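Local coordinates for protein triosephosphate isomerase (Toxoplasma gondii, PDB 5UPR) that probably interconverts D-glyceraldehyde 3-phosphate and dihydroxyacetone phosphate in glycolysis and gluconeogenesis, acting as a homodimer of TIM barrels, at residues 9-14 against 219-224; 119-124 against 159-164. One frame throughout, in Å; residues are numbered along the deposited sequence.

Contact 1. Residues 9-14 against 219-224; sequences RGFVGG and RVIYGG
The polar part of this contact is a single hydrogen bond from Arg219 NH1 to the backbone O of Arg9, 3.1 Å long and nearly straight (166° at the hydrogen). The acceptor lies in the guanidinium plane, whereas the donor sits well above the carbonyl plane. Bends at chi2 and chi3 fold the Arg219 chain over this carbonyl, and its CG comes within 3.2 Å of Arg9 O. Asp43 of strand 42-47 forms salt bridges to both Arg9 and Arg219, which probably offsets the like charges of the two arginines. Segments 9-14 and 219-224 lie on strands 10-15 and 220-222 of the TIM barrel, with Arg9 and Arg219 at their N-terminal ends; strand 242-245 separates the two, and their inward side chains meet in the lumen. There the guanidinium stands almost perpendicular to the Phe11 ring, 87° between planes, with Phe11 CD2 over one guanidinium face and NH1 at the ring edge, 3.9 Å from CD2. The apolar contacts belong to Ile221. Its CD1 approaches Phe11 CD1 obliquely at 3.7 Å, while its CG2 rests 3.7 Å from Phe11 O. Trp97 meets the Phe11 ring edge-to-face, and Val175 of strand 174-178 touches Phe11, Arg219 and Ile221.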
ATOM      1  N   ARG A   9       7.464  -6.582 -28.496  1.00 34.84           N
ATOM      2  CA  ARG A   9       7.248  -7.850 -27.830  1.00 35.46           C
ATOM      3  C   ARG A   9       5.882  -7.830 -27.101  1.00 32.55           C
ATOM      4  O   ARG A   9       5.526  -6.850 -26.416  1.00 30.52           O
ATOM      5  CB  ARG A   9       8.388  -8.004 -26.866  1.00 37.25           C
ATOM      6  CG  ARG A   9       8.470  -9.316 -26.219  1.00 40.66           C
ATOM      7  CD  ARG A   9       9.910  -9.452 -25.658  1.00 44.59           C
ATOM      8  NE  ARG A   9      10.006 -10.554 -24.688  1.00 48.59           N
ATOM      9  CZ  ARG A   9      10.214 -11.818 -25.000  1.00 50.44           C
ATOM     10  NH1 ARG A   9      10.469 -12.176 -26.271  1.00 56.45           N
ATOM     11  NH2 ARG A   9      10.244 -12.726 -24.043  1.00 52.30           N
ATOM     12  N   GLY A  10       5.120  -8.901 -27.254  1.00 30.36           N
ATOM     13  CA  GLY A  10       3.826  -9.066 -26.575  1.00 29.45           C
ATOM     14  C   GLY A  10       3.987  -8.994 -25.064  1.00 28.02           C
ATOM     15  O   GLY A  10       5.074  -9.316 -24.520  1.00 27.74           O
ATOM     16  N   PHE A  11       2.932  -8.514 -24.384  1.00 26.42           N
ATOM     17  CA  PHE A  11       2.990  -8.307 -22.948  1.00 25.47           C
ATOM     18  C   PHE A  11       1.700  -8.709 -22.311  1.00 24.51           C
ATOM     19  O   PHE A  11       0.641  -8.234 -22.728  1.00 23.83           O
ATOM     20  CB  PHE A  11       3.292  -6.805 -22.705  1.00 25.35           C
ATOM     21  CG  PHE A  11       3.558  -6.452 -21.293  1.00 25.78           C
ATOM     22  CD1 PHE A  11       2.518  -6.312 -20.368  1.00 25.08           C
ATOM     23  CD2 PHE A  11       4.874  -6.279 -20.831  1.00 26.47           C
ATOM     24  CE1 PHE A  11       2.771  -5.944 -19.052  1.00 25.13           C
ATOM     25  CE2 PHE A  11       5.120  -5.925 -19.521  1.00 25.85           C
ATOM     26  CZ  PHE A  11       4.073  -5.749 -18.642  1.00 25.43           C
ATOM     27  N   VAL A  12       1.759  -9.535 -21.274  1.00 24.30           N
ATOM     28  CA  VAL A  12       0.544  -9.879 -20.519  1.00 24.06           C
ATOM     29  C   VAL A  12       0.812  -9.630 -19.030  1.00 24.43           C
ATOM     30  O   VAL A  12       1.701 -10.267 -18.452  1.00 24.18           O
ATOM     31  CB  VAL A  12       0.069 -11.299 -20.805  1.00 24.40           C
ATOM     32  CG1 VAL A  12      -1.097 -11.699 -19.934  1.00 24.52           C
ATOM     33  CG2 VAL A  12      -0.268 -11.433 -22.292  1.00 24.91           C
ATOM     34  N   GLY A  13       0.042  -8.696 -18.417  1.00 23.23           N
ATOM     35  CA  GLY A  13       0.093  -8.461 -16.989  1.00 22.82           C
ATOM     36  C   GLY A  13      -1.078  -9.101 -16.302  1.00 22.49           C
ATOM     37  O   GLY A  13      -2.176  -9.191 -16.857  1.00 22.92           O
ATOM     38  N   GLY A  14      -0.847  -9.597 -15.094  1.00 22.15           N
ATOM     39  CA  GLY A  14      -1.908 -10.188 -14.261  1.00 21.81           C
ATOM     40  C   GLY A  14      -2.018  -9.379 -12.980  1.00 21.32           C
ATOM     41  O   GLY A  14      -1.127  -9.428 -12.161  1.00 21.87           O
ATOM     42  N   ARG A 219       4.775  -0.646 -25.699  1.00 25.83           N
ATOM     43  CA  ARG A 219       3.628  -1.557 -25.697  1.00 24.86           C
ATOM     44  C   ARG A 219       2.348  -0.849 -25.159  1.00 22.70           C
ATOM     45  O   ARG A 219       2.386  -0.158 -24.126  1.00 21.42           O
ATOM     46  CB  ARG A 219       3.895  -2.804 -24.863  1.00 24.44           C
ATOM     47  CG  ARG A 219       4.660  -3.873 -25.556  1.00 25.66           C
ATOM     48  CD  ARG A 219       6.189  -3.611 -25.661  1.00 26.86           C
ATOM     49  NE  ARG A 219       6.849  -3.499 -24.370  1.00 27.55           N
ATOM     50  CZ  ARG A 219       7.249  -4.535 -23.607  1.00 28.30           C
ATOM     51  NH1 ARG A 219       7.049  -5.792 -23.976  1.00 27.76           N
ATOM     52  NH2 ARG A 219       7.837  -4.307 -22.458  1.00 28.67           N
ATOM     53  N   VAL A 220       1.259  -0.986 -25.874  1.00 22.13           N
ATOM     54  CA  VAL A 220      -0.080  -0.531 -25.429  1.00 21.08           C
ATOM     55  C   VAL A 220      -0.943  -1.782 -25.284  1.00 21.63           C
ATOM     56  O   VAL A 220      -1.293  -2.447 -26.306  1.00 22.58           O
ATOM     57  CB  VAL A 220      -0.723   0.466 -26.364  1.00 21.54           C
ATOM     58  CG1 VAL A 220      -1.982   1.056 -25.738  1.00 21.13           C
ATOM     59  CG2 VAL A 220       0.232   1.586 -26.681  1.00 22.45           C
ATOM     60  N   ILE A 221      -1.284  -2.116 -24.022  1.00 20.98           N
ATOM     61  CA  ILE A 221      -2.028  -3.331 -23.716  1.00 20.58           C
ATOM     62  C   ILE A 221      -3.489  -3.014 -23.312  1.00 21.12           C
ATOM     63  O   ILE A 221      -3.784  -1.930 -22.783  1.00 21.55           O
ATOM     64  CB  ILE A 221      -1.342  -4.188 -22.656  1.00 20.82           C
ATOM     65  CG1 ILE A 221      -1.271  -3.456 -21.303  1.00 19.40           C
ATOM     66  CG2 ILE A 221       0.047  -4.572 -23.128  1.00 22.10           C
ATOM     67  CD1 ILE A 221      -0.529  -4.225 -20.219  1.00 19.33           C
ATOM     68  N   TYR A 222      -4.404  -3.938 -23.600  1.00 21.08           N
ATOM     69  CA  TYR A 222      -5.828  -3.728 -23.357  1.00 20.50           C
ATOM     70  C   TYR A 222      -6.225  -4.460 -22.053  1.00 21.13           C
ATOM     71  O   TYR A 222      -5.834  -5.634 -21.816  1.00 19.46           O
ATOM     72  CB  TYR A 222      -6.728  -4.229 -24.587  1.00 20.90           C
ATOM     73  CG  TYR A 222      -8.175  -4.210 -24.182  1.00 20.33           C
ATOM     74  CD1 TYR A 222      -8.929  -3.020 -24.251  1.00 20.17           C
ATOM     75  CD2 TYR A 222      -8.785  -5.337 -23.633  1.00 20.98           C
ATOM     76  CE1 TYR A 222     -10.255  -2.986 -23.753  1.00 20.29           C
ATOM     77  CE2 TYR A 222     -10.081  -5.305 -23.134  1.00 20.64           C
ATOM     78  CZ  TYR A 222     -10.806  -4.145 -23.186  1.00 20.50           C
ATOM     79  OH  TYR A 222     -12.088  -4.133 -22.684  1.00 19.79           O
ATOM     80  N   GLY A 223      -7.057  -3.805 -21.225  1.00 20.64           N
ATOM     81  CA  GLY A 223      -7.676  -4.517 -20.098  1.00 20.29           C
ATOM     82  C   GLY A 223      -9.116  -4.114 -19.938  1.00 20.83           C
ATOM     83  O   GLY A 223      -9.528  -3.056 -20.460  1.00 20.29           O
ATOM     84  N   GLY A 224      -9.881  -4.936 -19.223  1.00 20.19           N
ATOM     85  CA  GLY A 224     -11.295  -4.713 -19.012  1.00 21.41           C
ATOM     86  C   GLY A 224     -12.065  -5.922 -19.540  1.00 21.73           C
ATOM     87  O   GLY A 224     -12.396  -6.013 -20.715  1.00 22.10           O
TER

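Contact 2. Residues 119-124 against 159-164; sequences VVAKKV and EAVRQA
Ala121 meets Ala160, Val161 and Ala164 through aliphatic carbons and backbone, with no flat side chain at the seam between helices 117-129 and 150-164 in the outer layer of the TIM barrel. The guanidinium of Arg162 takes no part in it, and at its edge, in plane, lies the Glu159 carboxylate one helical turn back. The grip is side-on: Arg162 NE bonds to Glu159 OE1 (3.0 Å) and Arg162 NH2 to Glu159 OE2 (2.9 Å), both on the syn side but tilted about 30° out of the carboxylate plane, forming a salt bridge. Trp205 of helix 192-209 touches both residues. The helical segments run in roughly the same direction, crossing at -44° with axes 8.2 Å apart, a close spacing consistent with the alanines at the interface. Ala121 is directed at the other helix between Ala160 and Ala164, its CB 3.8 Å from Ala164 CB. Ala164 CB in turn packs 3.7 Å from Ala121 O. Nearer the barrel wall, Val124 and Val161 cross at about a right angle, both touching Leu136 of strand 133-138. With CG1 anti to the backbone N (chi1 -179°), Val161 presents that methyl to Val124 CG1 at 4.0 Å. The closest approach between the two segments is Ala121 CB to Ala160 O, 3.3 Å.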
ATOM      1  N   VAL A 119      -1.108  13.374  -9.430  1.00 21.14           N
ATOM      2  CA  VAL A 119      -0.550  12.418  -8.455  1.00 20.84           C
ATOM      3  C   VAL A 119      -0.029  11.159  -9.125  1.00 19.19           C
ATOM      4  O   VAL A 119       1.111  10.689  -8.808  1.00 19.26           O
ATOM      5  CB  VAL A 119      -1.565  12.122  -7.334  1.00 21.06           C
ATOM      6  CG1 VAL A 119      -1.153  10.898  -6.518  1.00 20.18           C
ATOM      7  CG2 VAL A 119      -1.757  13.362  -6.461  1.00 22.18           C
ATOM      8  N   VAL A 120      -0.797  10.645 -10.096  1.00 18.01           N
ATOM      9  CA  VAL A 120      -0.320   9.477 -10.855  1.00 18.16           C
ATOM     10  C   VAL A 120       1.001   9.822 -11.543  1.00 18.47           C
ATOM     11  O   VAL A 120       1.963   9.026 -11.533  1.00 17.54           O
ATOM     12  CB  VAL A 120      -1.388   8.974 -11.869  1.00 18.39           C
ATOM     13  CG1 VAL A 120      -0.776   7.916 -12.795  1.00 19.36           C
ATOM     14  CG2 VAL A 120      -2.654   8.480 -11.167  1.00 18.98           C
ATOM     15  N   ALA A 121       1.038  11.006 -12.172  1.00 19.10           N
ATOM     16  CA  ALA A 121       2.240  11.420 -12.883  1.00 20.34           C
ATOM     17  C   ALA A 121       3.455  11.501 -11.946  1.00 21.67           C
ATOM     18  O   ALA A 121       4.587  11.089 -12.320  1.00 22.65           O
ATOM     19  CB  ALA A 121       1.981  12.752 -13.539  1.00 20.91           C
ATOM     20  N   LYS A 122       3.244  12.077 -10.748  1.00 22.01           N
ATOM     21  CA  LYS A 122       4.318  12.141  -9.764  1.00 24.09           C
ATOM     22  C   LYS A 122       4.805  10.748  -9.365  1.00 23.31           C
ATOM     23  O   LYS A 122       6.021  10.526  -9.238  1.00 21.49           O
ATOM     24  CB  LYS A 122       3.861  12.897  -8.531  1.00 28.17           C
ATOM     25  CG  LYS A 122       4.887  13.099  -7.445  1.00 32.72           C
ATOM     26  CD  LYS A 122       4.370  14.049  -6.365  1.00 35.25           C
ATOM     27  CE  LYS A 122       5.460  14.253  -5.323  1.00 38.04           C
ATOM     28  NZ  LYS A 122       6.455  15.298  -5.654  1.00 39.69           N
ATOM     29  N   LYS A 123       3.867   9.792  -9.190  1.00 21.28           N
ATOM     30  CA  LYS A 123       4.285   8.418  -8.902  1.00 20.71           C
ATOM     31  C   LYS A 123       5.122   7.846 -10.061  1.00 20.73           C
ATOM     32  O   LYS A 123       6.123   7.154  -9.808  1.00 20.99           O
ATOM     33  CB  LYS A 123       3.104   7.522  -8.620  1.00 19.80           C
ATOM     34  CG  LYS A 123       2.336   7.812  -7.365  1.00 20.35           C
ATOM     35  CD  LYS A 123       1.119   6.920  -7.110  1.00 19.55           C
ATOM     36  CE  LYS A 123       0.634   7.150  -5.728  1.00 20.93           C
ATOM     37  NZ  LYS A 123      -0.076   6.022  -5.136  1.00 21.82           N
ATOM     38  N   VAL A 124       4.696   8.104 -11.295  1.00 21.08           N
ATOM     39  CA  VAL A 124       5.392   7.550 -12.476  1.00 22.23           C
ATOM     40  C   VAL A 124       6.846   8.073 -12.516  1.00 22.71           C
ATOM     41  O   VAL A 124       7.804   7.290 -12.663  1.00 21.40           O
ATOM     42  CB  VAL A 124       4.672   7.829 -13.808  1.00 22.43           C
ATOM     43  CG1 VAL A 124       5.511   7.331 -14.989  1.00 23.31           C
ATOM     44  CG2 VAL A 124       3.293   7.166 -13.863  1.00 21.36           C
ATOM     45  N   GLU A 159      -0.923  13.498 -20.988  1.00 27.68           N
ATOM     46  CA  GLU A 159      -0.220  14.811 -20.934  1.00 29.78           C
ATOM     47  C   GLU A 159       0.259  15.136 -19.479  1.00 29.45           C
ATOM     48  O   GLU A 159       1.334  15.649 -19.339  1.00 27.99           O
ATOM     49  CB  GLU A 159      -1.122  15.899 -21.472  1.00 32.26           C
ATOM     50  CG  GLU A 159      -0.693  17.360 -21.278  1.00 36.28           C
ATOM     51  CD  GLU A 159       0.581  17.707 -21.996  1.00 36.86           C
ATOM     52  OE1 GLU A 159       1.081  16.923 -22.861  1.00 37.99           O
ATOM     53  OE2 GLU A 159       1.134  18.785 -21.667  1.00 43.46           O
ATOM     54  N   ALA A 160      -0.539  14.809 -18.430  1.00 27.03           N
ATOM     55  CA  ALA A 160      -0.090  15.008 -17.092  1.00 25.91           C
ATOM     56  C   ALA A 160       1.203  14.210 -16.820  1.00 24.58           C
ATOM     57  O   ALA A 160       2.124  14.682 -16.194  1.00 24.15           O
ATOM     58  CB  ALA A 160      -1.175  14.576 -16.082  1.00 25.59           C
ATOM     59  N   VAL A 161       1.264  12.979 -17.333  1.00 23.72           N
ATOM     60  CA  VAL A 161       2.455  12.161 -17.195  1.00 22.83           C
ATOM     61  C   VAL A 161       3.634  12.742 -17.944  1.00 24.62           C
ATOM     62  O   VAL A 161       4.741  12.810 -17.415  1.00 26.03           O
ATOM     63  CB  VAL A 161       2.225  10.693 -17.554  1.00 22.27           C
ATOM     64  CG1 VAL A 161       3.529   9.879 -17.368  1.00 21.14           C
ATOM     65  CG2 VAL A 161       1.141  10.103 -16.639  1.00 22.37           C
ATOM     66  N   ARG A 162       3.412  13.218 -19.158  1.00 26.42           N
ATOM     67  CA  ARG A 162       4.472  13.894 -19.938  1.00 28.67           C
ATOM     68  C   ARG A 162       5.021  15.138 -19.232  1.00 28.90           C
ATOM     69  O   ARG A 162       6.230  15.388 -19.294  1.00 28.09           O
ATOM     70  CB  ARG A 162       3.994  14.270 -21.337  1.00 30.42           C
ATOM     71  CG  ARG A 162       5.109  14.711 -22.300  1.00 33.79           C
ATOM     72  CD  ARG A 162       4.697  15.630 -23.392  1.00 36.48           C
ATOM     73  NE  ARG A 162       4.063  16.805 -22.835  1.00 36.58           N
ATOM     74  CZ  ARG A 162       4.729  17.822 -22.286  1.00 38.82           C
ATOM     75  NH1 ARG A 162       6.070  17.825 -22.158  1.00 37.85           N
ATOM     76  NH2 ARG A 162       4.048  18.835 -21.774  1.00 38.60           N
ATOM     77  N   GLN A 163       4.160  15.920 -18.563  1.00 29.60           N
ATOM     78  CA  GLN A 163       4.638  17.130 -17.835  1.00 31.68           C
ATOM     79  C   GLN A 163       5.600  16.757 -16.738  1.00 29.67           C
ATOM     80  O   GLN A 163       6.565  17.435 -16.521  1.00 30.46           O
ATOM     81  CB  GLN A 163       3.470  17.939 -17.282  1.00 35.21           C
ATOM     82  CG  GLN A 163       2.726  18.637 -18.390  1.00 40.37           C
ATOM     83  CD  GLN A 163       1.406  19.237 -17.989  1.00 45.72           C
ATOM     84  OE1 GLN A 163       0.766  18.860 -16.975  1.00 51.35           O
ATOM     85  NE2 GLN A 163       0.901  20.080 -18.872  1.00 47.69           N
ATOM     86  N   ALA A 164       5.326  15.651 -16.049  1.00 28.10           N
ATOM     87  CA  ALA A 164       6.203  15.128 -15.009  1.00 27.50           C
ATOM     88  C   ALA A 164       7.405  14.335 -15.549  1.00 27.11           C
ATOM     89  O   ALA A 164       8.415  14.225 -14.864  1.00 26.78           O
ATOM     90  CB  ALA A 164       5.418  14.248 -14.086  1.00 26.13           C
TER

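Contact 1 lies inside the barrel, its centre about 6 Å from that of the chain, and contact 2 in the helical shell, about 16 Å out; their centres are about 20 Å apart and their nearest atoms about 12 Å. They share no element: one joins two strands through the lumen, the other two helices packed outside strand 133-138. Both are largely buried, yet the inner one mixes charge with an aromatic and a branched aliphatic side chain, whereas the helix pair meets through alanines and valines and keeps its salt bridge within one helix, off the interface. The second subunit reaches contact 2, where its Gly110 packs on Val119 and Lys122, but not contact 1.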